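Local coordinates for protein alginate lyase (Bacteroides ovatus, PDB 3NNB) that probably cleaves alginate by beta-elimination, using an alpha-helical toroid fold of the alginate lyase family, at residues P74-D78 against G79-I83; Y116-D120 against E121-Q125; Q150-P153 against G154-G158; K315-I318 against P319-K323; R367-P370 against A371-I375. One frame throughout, in Å; residues are numbered along the deposited sequence. Where two conformers were deposited one is given.

Contact 1 (P74-D78 against G79-I83); sequences PSKPD and GLPYI
Lys-76 and Gly-79 close a tight reversal of the chain: the N-H of Gly-79 reaches Lys-76 O at 3.0 Å. The following amide is taken by a side chain, Leu-80 N donating to Asp-78 OD1 at 3.1 Å with an N-H...O angle of 158°. The donor stands over the carboxylate plane. Asp-78 has two conformers, and its contacts hold for the one described: CG lies between the backbone N and carbonyl carbon (chi1 41°), which swings the carboxylate forward over the next two residues, its side chain crossing that of Leu-80 at about a right angle. Lys-76 folds back across the turn, bent at chi2 and chi4. Its CB rests 3.3 Å from Leu-80 O, and its ammonium NZ donates to a water at 3.0 Å. That water in turn donates a hydrogen bond to Pro-81 O at 2.7 Å, so the charge and the carbonyl are joined through one molecule. A methionine in place of Lys-76 would probably leave this water without its ammonium donor and cost the bridge to Pro-81 O. Pro-81 follows a cis peptide bond, and Tyr-82 OH is bonded to Glu-92. Gly-79 has positive phi, where a CB would strike Asp-78 O. Such a type I beta turn, Lys-76 to Gly-79, belongs to the surface loop connecting antiparallel strands 70-71 and 83-84.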
# COMPACT_ATOMS: atom_id res chain seq x y z
N PRO A 74 -12.12 25.30 15.51
CA PRO A 74 -12.27 26.00 16.79
C PRO A 74 -13.25 27.18 16.77
O PRO A 74 -13.75 27.59 17.84
CB PRO A 74 -10.84 26.51 17.08
CG PRO A 74 -10.19 26.60 15.75
CD PRO A 74 -10.77 25.45 14.95
N SER A 75 -13.56 27.68 15.59
CA SER A 75 -14.53 28.80 15.46
C SER A 75 -16.00 28.34 15.58
O SER A 75 -16.90 29.17 15.66
CB SER A 75 -14.29 29.53 14.15
OG SER A 75 -14.78 28.80 13.03
N LYS A 76 -16.25 27.04 15.63
CA LYS A 76 -17.61 26.52 15.69
C LYS A 76 -17.90 25.93 17.03
O LYS A 76 -17.04 25.29 17.63
CB LYS A 76 -17.86 25.49 14.59
CG LYS A 76 -17.55 26.00 13.19
CD LYS A 76 -18.54 27.06 12.75
CE LYS A 76 -18.19 27.59 11.36
NZ LYS A 76 -18.44 26.58 10.31
N PRO A 77 -19.16 26.08 17.53
CA PRO A 77 -19.50 25.70 18.91
C PRO A 77 -19.12 24.27 19.34
O PRO A 77 -18.63 24.07 20.47
CB PRO A 77 -21.03 25.87 18.96
CG PRO A 77 -21.33 26.87 17.91
CD PRO A 77 -20.33 26.64 16.82
N ASP A 78 -19.34 23.32 18.44
CA ASP A 78 -19.06 21.92 18.65
C ASP A 78 -17.90 21.43 17.75
O ASP A 78 -17.73 20.23 17.54
CB ASP A 78 -20.34 21.18 18.22
CG ASP A 78 -20.94 21.79 16.95
OD1 ASP A 78 -20.26 22.67 16.33
OD2 ASP A 78 -22.09 21.43 16.59
N GLY A 79 -17.15 22.36 17.18
CA GLY A 79 -16.06 22.01 16.27
C GLY A 79 -16.54 21.58 14.88
O GLY A 79 -15.73 21.18 14.03
N LEU A 80 -17.84 21.69 14.60
CA LEU A 80 -18.41 21.11 13.38
C LEU A 80 -18.89 22.14 12.40
O LEU A 80 -19.46 23.17 12.81
CB LEU A 80 -19.61 20.22 13.71
CG LEU A 80 -19.34 19.04 14.61
CD1 LEU A 80 -20.71 18.40 14.97
CD2 LEU A 80 -18.44 18.09 13.85
N PRO A 81 -18.70 21.89 11.10
CA PRO A 81 -18.08 20.71 10.52
C PRO A 81 -16.56 20.81 10.64
O PRO A 81 -16.02 21.90 10.75
CB PRO A 81 -18.50 20.76 9.05
CG PRO A 81 -18.83 22.17 8.79
CD PRO A 81 -19.29 22.77 10.07
N TYR A 82 -15.90 19.66 10.64
CA TYR A 82 -14.45 19.65 10.58
C TYR A 82 -13.89 20.38 9.37
O TYR A 82 -14.52 20.50 8.33
CB TYR A 82 -13.94 18.20 10.62
CG TYR A 82 -13.89 17.58 12.04
CD1 TYR A 82 -14.70 18.06 13.07
CD2 TYR A 82 -13.07 16.50 12.32
CE1 TYR A 82 -14.68 17.49 14.33
CE2 TYR A 82 -13.02 15.94 13.56
CZ TYR A 82 -13.85 16.41 14.59
OH TYR A 82 -13.76 15.82 15.82
N ILE A 83 -12.64 20.80 9.52
CA ILE A 83 -11.91 21.51 8.51
C ILE A 83 -10.61 20.78 8.22
O ILE A 83 -10.11 20.02 9.03
CB ILE A 83 -11.67 22.98 8.90
CG1 ILE A 83 -10.96 23.09 10.27
CG2 ILE A 83 -13.03 23.75 8.83
CD1 ILE A 83 -10.44 24.55 10.61
O HOH W 1 -16.41 24.46 9.99

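Contact 2 (Y116-D120 against E121-Q125); sequences YFSGD and EKYAQ
Asp-120 and Lys-122 meet at a helix N-cap, in the short connection between helices 98-118 and 121-136. The Asp-120 carboxylate reaches forward to the first turn of the second helix because CG is anti to the backbone N (chi1 -164°). OD1 accepts from Lys-122 N at 3.1 Å, met on its anti side and 32° out of the carboxylate plane, while Asp-120 O takes Tyr-123 N. The Lys-122 chain, extended beyond CG, runs obliquely across the carboxylate, its CG 3.3 Å from OD1. Its NZ ends 4.1 Å from OD2, too far for a salt bridge, and a water accepting from NZ and donating to OD2 links the two. The opposite charges would probably still attract each other.

The Tyr-123 ring is approached from two directions. Lys-122 CG lies over one face, offset toward the rim, and Ser-118 OG sits at the edge in the ring plane, 3.6 Å from CD2. The same OG accepts from Asp-120 N, forming an ST turn at the end of the first helix, and is also bonded to Ala-114 O. Gly-119, with positive phi, turns the chain out of that helix. Tyr-123 OH is bonded to Asp-38 of helix 27-41, and Glu-121 OE1 to Lys-185 N in the loop beside the sodium ion. On the side of Glu-121, a water donates to Gly-119 O at 2.6 Å and to Glu-121 OE2 at 3.1 Å.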
# COMPACT_ATOMS: atom_id res chain seq x y z
N TYR A 116 7.77 -17.69 5.43
CA TYR A 116 8.47 -17.96 4.17
C TYR A 116 9.95 -18.15 4.38
O TYR A 116 10.54 -19.11 3.85
CB TYR A 116 8.22 -16.81 3.19
CG TYR A 116 8.81 -17.05 1.83
CD1 TYR A 116 8.42 -18.15 1.07
CD2 TYR A 116 9.75 -16.18 1.29
CE1 TYR A 116 8.98 -18.36 -0.21
CE2 TYR A 116 10.31 -16.39 0.02
CZ TYR A 116 9.90 -17.48 -0.71
OH TYR A 116 10.46 -17.69 -1.96
N PHE A 117 10.56 -17.27 5.17
CA PHE A 117 12.00 -17.29 5.34
C PHE A 117 12.46 -18.39 6.30
O PHE A 117 13.57 -18.93 6.12
CB PHE A 117 12.52 -15.91 5.78
CG PHE A 117 12.70 -14.96 4.62
CD1 PHE A 117 13.84 -15.02 3.83
CD2 PHE A 117 11.74 -14.04 4.30
CE1 PHE A 117 13.99 -14.15 2.75
CE2 PHE A 117 11.88 -13.18 3.21
CZ PHE A 117 13.00 -13.25 2.44
N SER A 118 11.65 -18.70 7.31
CA SER A 118 12.06 -19.59 8.41
C SER A 118 11.50 -20.99 8.31
O SER A 118 12.08 -21.94 8.88
CB SER A 118 11.67 -19.01 9.78
OG SER A 118 10.27 -19.12 9.99
N GLY A 119 10.35 -21.15 7.64
CA GLY A 119 9.58 -22.36 7.67
C GLY A 119 8.93 -22.72 8.99
O GLY A 119 8.36 -23.81 9.11
N ASP A 120 8.97 -21.82 9.97
CA ASP A 120 8.37 -22.10 11.28
C ASP A 120 6.87 -21.91 11.21
O ASP A 120 6.37 -20.78 11.05
CB ASP A 120 8.98 -21.19 12.33
CG ASP A 120 8.70 -21.67 13.75
OD1 ASP A 120 7.64 -22.30 13.98
OD2 ASP A 120 9.57 -21.42 14.62
N GLU A 121 6.14 -23.02 11.36
CA GLU A 121 4.70 -23.05 11.24
C GLU A 121 4.00 -22.12 12.24
O GLU A 121 2.86 -21.69 11.99
CB GLU A 121 4.21 -24.47 11.45
CG GLU A 121 4.75 -25.45 10.40
CD GLU A 121 4.06 -25.33 9.01
OE1 GLU A 121 2.89 -24.83 8.89
OE2 GLU A 121 4.68 -25.82 8.03
N LYS A 122 4.65 -21.83 13.37
CA LYS A 122 3.98 -21.00 14.40
C LYS A 122 3.58 -19.64 13.86
O LYS A 122 2.62 -19.04 14.33
CB LYS A 122 4.82 -20.82 15.67
CG LYS A 122 6.02 -19.93 15.58
CD LYS A 122 6.87 -20.11 16.82
CE LYS A 122 8.08 -19.17 16.83
NZ LYS A 122 8.89 -19.33 18.11
N TYR A 123 4.36 -19.12 12.92
CA TYR A 123 4.11 -17.80 12.41
C TYR A 123 2.92 -17.80 11.49
O TYR A 123 2.09 -16.87 11.54
CB TYR A 123 5.34 -17.25 11.66
CG TYR A 123 6.56 -17.05 12.52
CD1 TYR A 123 6.48 -16.37 13.73
CD2 TYR A 123 7.79 -17.58 12.16
CE1 TYR A 123 7.61 -16.17 14.50
CE2 TYR A 123 8.91 -17.39 12.93
CZ TYR A 123 8.82 -16.69 14.09
OH TYR A 123 9.93 -16.50 14.88
N ALA A 124 2.78 -18.85 10.68
CA ALA A 124 1.61 -18.96 9.81
C ALA A 124 0.32 -19.17 10.61
O ALA A 124 -0.74 -18.62 10.27
CB ALA A 124 1.77 -20.07 8.76
N GLN A 125 0.42 -19.95 11.71
CA GLN A 125 -0.73 -20.19 12.58
C GLN A 125 -1.21 -18.88 13.16
O GLN A 125 -2.42 -18.61 13.23
CB GLN A 125 -0.39 -21.22 13.68
CG GLN A 125 -1.57 -21.75 14.49
CD GLN A 125 -2.11 -20.76 15.53
OE1 GLN A 125 -1.43 -19.78 15.96
NE2 GLN A 125 -3.30 -21.07 16.00
O HOH W 2 7.73 -25.61 7.36
O HOH W 3 9.94 -22.00 17.18
O HOH W 4 11.49 -19.50 14.33

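Contact 3 (Q150-P153 against G154-G158); sequences QTIP and GKNKG
Ile-152 and Lys-155 are the ends of a type II beta turn, closed by a bond from Lys-155 N to Ile-152 O of 3.0 Å (N-H...O 160°), with Pro-153 and Gly-154 at its corners. Gly-154 has positive phi, and a CB there would run into Pro-153 O. The side chains of Ile-152 and Lys-155 lie next to each other and point the same way. Ile-152 CG2, placed anti to the backbone N, lies 3.9 Å from Lys-155 CD, and both side chains also touch Trp-70. This Pro-Gly turn leads the chain away from strand 148-151, which runs parallel to strand 64-66; Thr-151 OG1 is bonded to Ser-65 O in that neighbouring strand. Thr-151 CG2 comes to 3.8 Å from Gly-158 O, where the loop curls back. Two waters span the mouth of the turn. One accepts from Ile-152 N at 2.9 Å and lies 2.7 Å from Lys-155 O, to which it can donate. The other donates to Gln-150 O at 2.8 Å and accepts from Asn-156 ND2 at 2.7 Å, and Asn-156 ND2 lies 4.2 Å from Ile-152 CD1.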
# COMPACT_ATOMS: atom_id res chain seq x y z
N GLN A 150 -13.26 6.80 5.58
CA GLN A 150 -13.00 8.25 5.66
C GLN A 150 -14.22 9.16 5.66
O GLN A 150 -14.35 10.12 4.88
CB GLN A 150 -11.95 8.69 4.64
CG GLN A 150 -10.61 8.09 4.91
CD GLN A 150 -9.50 8.72 4.11
OE1 GLN A 150 -9.58 9.91 3.73
NE2 GLN A 150 -8.45 7.94 3.84
N THR A 151 -15.13 8.81 6.56
CA THR A 151 -16.13 9.75 7.09
C THR A 151 -15.46 10.97 7.66
O THR A 151 -14.29 10.93 8.08
CB THR A 151 -16.98 9.11 8.23
OG1 THR A 151 -16.18 8.90 9.41
CG2 THR A 151 -17.68 7.81 7.78
N ILE A 152 -16.18 12.08 7.67
CA ILE A 152 -15.66 13.32 8.22
C ILE A 152 -16.79 13.93 9.05
O ILE A 152 -17.87 14.16 8.54
CB ILE A 152 -15.25 14.32 7.16
CG1 ILE A 152 -14.19 13.78 6.20
CG2 ILE A 152 -14.78 15.64 7.86
CD1 ILE A 152 -14.01 14.65 4.92
N PRO A 153 -16.53 14.19 10.33
CA PRO A 153 -17.55 14.79 11.21
C PRO A 153 -18.13 16.06 10.64
O PRO A 153 -17.40 16.99 10.27
CB PRO A 153 -16.77 15.04 12.49
CG PRO A 153 -15.79 13.92 12.52
CD PRO A 153 -15.32 13.87 11.09
N GLY A 154 -19.45 16.09 10.54
CA GLY A 154 -20.17 17.21 10.01
C GLY A 154 -20.25 17.34 8.50
O GLY A 154 -20.85 18.31 8.01
N LYS A 155 -19.64 16.41 7.76
CA LYS A 155 -19.63 16.48 6.32
C LYS A 155 -20.15 15.19 5.72
O LYS A 155 -20.16 14.13 6.36
CB LYS A 155 -18.21 16.71 5.80
CG LYS A 155 -17.60 18.03 6.35
CD LYS A 155 -16.36 18.45 5.62
CE LYS A 155 -16.66 19.27 4.37
NZ LYS A 155 -17.24 20.60 4.69
N ASN A 156 -20.57 15.32 4.47
CA ASN A 156 -20.98 14.19 3.63
C ASN A 156 -22.14 13.38 4.20
O ASN A 156 -22.28 12.19 3.88
CB ASN A 156 -19.75 13.29 3.34
CG ASN A 156 -18.67 14.00 2.53
OD1 ASN A 156 -18.98 14.94 1.81
ND2 ASN A 156 -17.41 13.57 2.67
N LYS A 157 -22.93 13.99 5.08
CA LYS A 157 -24.09 13.37 5.70
C LYS A 157 -23.78 12.01 6.31
O LYS A 157 -24.57 11.06 6.20
CB LYS A 157 -25.23 13.26 4.67
CG LYS A 157 -25.62 14.60 4.03
CD LYS A 157 -26.68 14.43 2.93
CE LYS A 157 -27.00 15.77 2.24
NZ LYS A 157 -28.00 15.63 1.13
N GLY A 158 -22.64 11.92 7.00
CA GLY A 158 -22.29 10.71 7.72
C GLY A 158 -21.77 9.55 6.88
O GLY A 158 -21.45 8.50 7.43
O HOH W 5 -16.76 11.33 4.03
O HOH W 6 -18.98 11.73 6.82

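Contact 4 (K315-I318 against P319-K323); sequences KFLI and PYIGK
Phe-316 and Tyr-320, one helical turn apart, set their rings obliquely at 57° with centroids 5.7 Å apart. Tyr-320 CE2 lies over one face of the Phe-316 ring, 4.1 Å from CZ. Phe-316 CG is anti to the backbone N (chi1 162°), which carries its ring along the helix toward Tyr-320. Next to this pair, Leu-317 CG meets Ile-321 CD1 at 4.3 Å, and Ile-318 CB presses on Pro-319 CD at 3.5 Å, tighter than ordinary van der Waals contact. Leu-317, Ile-318 and Ile-321 pack inward: Leu-317 on helix 274-293, Ile-318 and Ile-321 on helices 336-351 and 359-366. With an alanine at Tyr-320, that face of Phe-316 would probably lose its cover, and Trp-328 its edge-to-face contact with the tyrosine ring.

The backbone here is the C-terminal end of helix 310-317 passing through a short 3-10 turn into a loop. Pro-319, which has no N-H, puts its CD 3.1 Å from Lys-315 O, where a helical amide would otherwise donate. The bonds tighten to i+3 spacing beyond it: Tyr-320 N to Leu-317 O at 3.0 Å, and Ile-321 N to Ile-318 O. At the edge of the tyrosine ring, near its plane, lie the carbonyl oxygens of Phe-316 and Leu-317. A type II beta turn from Tyr-320 to Lys-323 follows, with Gly-322 at positive phi; Gln-340 grips Tyr-320 O and Gly-322 N. Farther out, one water donates to both Ile-318 O, at 2.7 Å, and Ile-321 O.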
# COMPACT_ATOMS: atom_id res chain seq x y z
N LYS A 315 13.07 11.24 -13.26
CA LYS A 315 14.07 12.24 -13.59
C LYS A 315 13.78 13.61 -12.96
O LYS A 315 14.71 14.36 -12.64
CB LYS A 315 14.22 12.36 -15.12
CG LYS A 315 15.00 11.26 -15.82
CD LYS A 315 15.03 11.55 -17.32
CE LYS A 315 15.67 10.45 -18.16
NZ LYS A 315 15.31 10.62 -19.62
N PHE A 316 12.50 13.95 -12.75
CA PHE A 316 12.13 15.17 -11.99
C PHE A 316 12.65 15.03 -10.54
O PHE A 316 13.16 15.99 -9.94
CB PHE A 316 10.60 15.40 -11.99
CG PHE A 316 10.16 16.34 -10.91
CD1 PHE A 316 10.29 17.70 -11.07
CD2 PHE A 316 9.69 15.82 -9.69
CE1 PHE A 316 9.90 18.54 -10.07
CE2 PHE A 316 9.31 16.68 -8.67
CZ PHE A 316 9.44 18.04 -8.84
N LEU A 317 12.47 13.85 -9.96
CA LEU A 317 12.79 13.65 -8.55
C LEU A 317 14.27 13.60 -8.23
O LEU A 317 14.71 14.11 -7.20
CB LEU A 317 12.13 12.36 -8.04
CG LEU A 317 12.44 11.93 -6.59
CD1 LEU A 317 11.88 12.97 -5.57
CD2 LEU A 317 11.84 10.54 -6.34
N ILE A 318 15.02 12.93 -9.09
CA ILE A 318 16.42 12.57 -8.79
C ILE A 318 17.30 13.74 -8.32
O ILE A 318 18.02 13.59 -7.35
CB ILE A 318 17.06 11.80 -9.98
CG1 ILE A 318 16.53 10.38 -9.96
CG2 ILE A 318 18.63 11.85 -9.90
CD1 ILE A 318 16.69 9.58 -11.26
N PRO A 319 17.24 14.90 -8.99
CA PRO A 319 18.17 15.98 -8.56
C PRO A 319 18.01 16.44 -7.14
O PRO A 319 18.93 17.04 -6.56
CB PRO A 319 17.87 17.11 -9.55
CG PRO A 319 17.32 16.40 -10.77
CD PRO A 319 16.53 15.25 -10.23
N TYR A 320 16.83 16.18 -6.56
CA TYR A 320 16.58 16.59 -5.21
C TYR A 320 17.06 15.61 -4.17
O TYR A 320 17.11 15.93 -3.00
CB TYR A 320 15.09 16.88 -5.01
CG TYR A 320 14.59 18.02 -5.87
CD1 TYR A 320 14.92 19.34 -5.57
CD2 TYR A 320 13.77 17.77 -6.98
CE1 TYR A 320 14.46 20.39 -6.36
CE2 TYR A 320 13.31 18.79 -7.76
CZ TYR A 320 13.65 20.10 -7.45
OH TYR A 320 13.15 21.08 -8.24
N ILE A 321 17.44 14.42 -4.61
CA ILE A 321 17.90 13.41 -3.68
C ILE A 321 19.30 13.76 -3.26
O ILE A 321 20.19 13.97 -4.10
CB ILE A 321 17.84 11.97 -4.27
CG1 ILE A 321 16.41 11.62 -4.66
CG2 ILE A 321 18.37 10.97 -3.26
CD1 ILE A 321 16.26 10.26 -5.37
N GLY A 322 19.49 13.91 -1.96
CA GLY A 322 20.78 14.34 -1.42
C GLY A 322 21.03 15.84 -1.39
O GLY A 322 22.09 16.28 -0.95
N LYS A 323 20.05 16.63 -1.83
CA LYS A 323 20.13 18.10 -1.82
C LYS A 323 19.31 18.60 -0.66
O LYS A 323 18.32 17.99 -0.30
CB LYS A 323 19.53 18.61 -3.12
CG LYS A 323 20.05 19.88 -3.64
CD LYS A 323 19.51 20.18 -5.03
CE LYS A 323 20.47 19.76 -6.15
NZ LYS A 323 20.10 20.38 -7.42
O HOH W 7 20.55 12.89 -6.74

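Contact 5 (R367-P370 against A371-I375); sequences RETP and ANKRI
Pro-370 and Lys-373 are joined by a backbone hydrogen bond, Lys-373 N to Pro-370 O at 3.1 Å and nearly straight at 168°. It is the one hydrogen bond between 367-370 and 371-375.

The remaining contacts are van der Waals. The aliphatic part of Lys-373, bent at chi2 (-53°), doubles back across the proline ring, with CG 3.9 Å from Pro-370 CD and CE close to the same atom. Thr-369 turns its methyl inward: CG2, anti to the backbone N, lies 3.8 Å from Lys-373 CG and 4.0 Å from Ile-375 CG2, so one methyl group touches both residues. Toward the CB end of the ring, Asn-372 OD1 comes to 3.4 Å from Pro-370 CB.

Several polar ends find partners beyond the turn. Thr-369 OG1 is bonded to Glu-341 and Trp-345 of helix 336-351, which probably helps fix the rotation that presents its methyl to Lys-373. Asn-372 ND2 is bonded to Thr-32 of helix 27-41. Arg-374 makes a salt bridge to Asp-36 on that same helix, while Arg-367 pairs with Glu-360.

Together these contacts shape a type I beta turn, Pro-370 to Lys-373, in the surface connection from helix 359-366 to the short helix 375-378, spanning between helices 336-351 and 27-41.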
# COMPACT_ATOMS: atom_id res chain seq x y z
N ARG A 367 21.77 6.79 0.43
CA ARG A 367 21.01 5.94 1.35
C ARG A 367 21.84 5.62 2.61
O ARG A 367 23.02 5.32 2.46
CB ARG A 367 20.81 4.63 0.58
CG ARG A 367 19.93 3.61 1.17
CD ARG A 367 19.97 2.36 0.34
NE ARG A 367 19.34 2.55 -0.97
CZ ARG A 367 19.88 2.15 -2.13
NH1 ARG A 367 21.08 1.55 -2.15
NH2 ARG A 367 19.21 2.36 -3.30
N GLU A 368 21.23 5.69 3.80
CA GLU A 368 21.89 5.30 5.06
C GLU A 368 21.15 4.16 5.77
O GLU A 368 21.32 3.93 6.97
CB GLU A 368 22.00 6.52 5.99
CG GLU A 368 23.04 7.52 5.51
CD GLU A 368 23.18 8.71 6.44
OE1 GLU A 368 22.13 9.28 6.84
OE2 GLU A 368 24.33 9.07 6.75
N THR A 369 20.37 3.41 5.01
CA THR A 369 19.52 2.34 5.55
C THR A 369 20.33 1.24 6.24
O THR A 369 21.09 0.55 5.60
CB THR A 369 18.66 1.79 4.38
OG1 THR A 369 18.00 2.90 3.75
CG2 THR A 369 17.56 0.82 4.83
N PRO A 370 20.12 1.04 7.56
CA PRO A 370 20.85 -0.06 8.25
C PRO A 370 20.61 -1.43 7.62
O PRO A 370 19.51 -1.70 7.07
CB PRO A 370 20.28 -0.02 9.67
CG PRO A 370 19.88 1.40 9.85
CD PRO A 370 19.31 1.82 8.52
N ALA A 371 21.62 -2.28 7.72
CA ALA A 371 21.64 -3.55 7.01
C ALA A 371 20.53 -4.50 7.45
O ALA A 371 20.18 -5.41 6.70
CB ALA A 371 23.04 -4.26 7.17
N ASN A 372 20.00 -4.31 8.65
CA ASN A 372 18.96 -5.19 9.18
C ASN A 372 17.50 -4.78 8.78
O ASN A 372 16.56 -5.46 9.15
CB ASN A 372 19.05 -5.30 10.71
CG ASN A 372 18.65 -3.99 11.37
OD1 ASN A 372 19.15 -2.94 10.97
ND2 ASN A 372 17.71 -4.02 12.31
N LYS A 373 17.32 -3.69 8.05
CA LYS A 373 15.97 -3.25 7.66
C LYS A 373 15.40 -4.21 6.64
O LYS A 373 16.09 -4.71 5.75
CB LYS A 373 16.00 -1.84 7.06
CG LYS A 373 16.40 -0.73 8.05
CD LYS A 373 15.56 -0.71 9.33
CE LYS A 373 15.90 0.50 10.22
NZ LYS A 373 15.11 0.52 11.49
N ARG A 374 14.12 -4.50 6.81
CA ARG A 374 13.41 -5.46 5.98
C ARG A 374 13.47 -5.18 4.50
O ARG A 374 13.43 -6.10 3.70
CB ARG A 374 11.95 -5.52 6.42
CG ARG A 374 11.22 -6.71 5.89
CD ARG A 374 9.73 -6.63 6.19
NE ARG A 374 9.50 -6.67 7.63
CZ ARG A 374 8.28 -6.70 8.19
NH1 ARG A 374 7.19 -6.69 7.42
NH2 ARG A 374 8.19 -6.76 9.50
N ILE A 375 13.57 -3.91 4.11
CA ILE A 375 13.51 -3.55 2.71
C ILE A 375 14.68 -4.18 1.92
O ILE A 375 14.55 -4.46 0.75
CB ILE A 375 13.44 -2.00 2.55
CG1 ILE A 375 13.02 -1.64 1.15
CG2 ILE A 375 14.76 -1.36 2.99
CD1 ILE A 375 12.41 -0.23 1.07

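How the contacts relate
Contacts 1 and 3 are the one pair that touches. Tyr-82 N lies 3.1 Å from Pro-153 O, a probable hydrogen bond, and Leu-80 CD2 packs on Pro-153 CB at 3.7 Å, so the two turns pack together, centres 13 Å apart. Ile-152 of contact 3 lies about 5 Å from a bound citrate, probably a crystallisation component. Contact 2, on the opposite side of the chain's centre from contact 1 and with its centre 49 Å from it, approaches the sodium ion held by Glu-182, Ser-184 and Phe-187: the Glu-121 side chain is about 7 Å away. Contact 5 comes within about 7 Å, nearest atoms, of both contacts 2 and 4 without touching either.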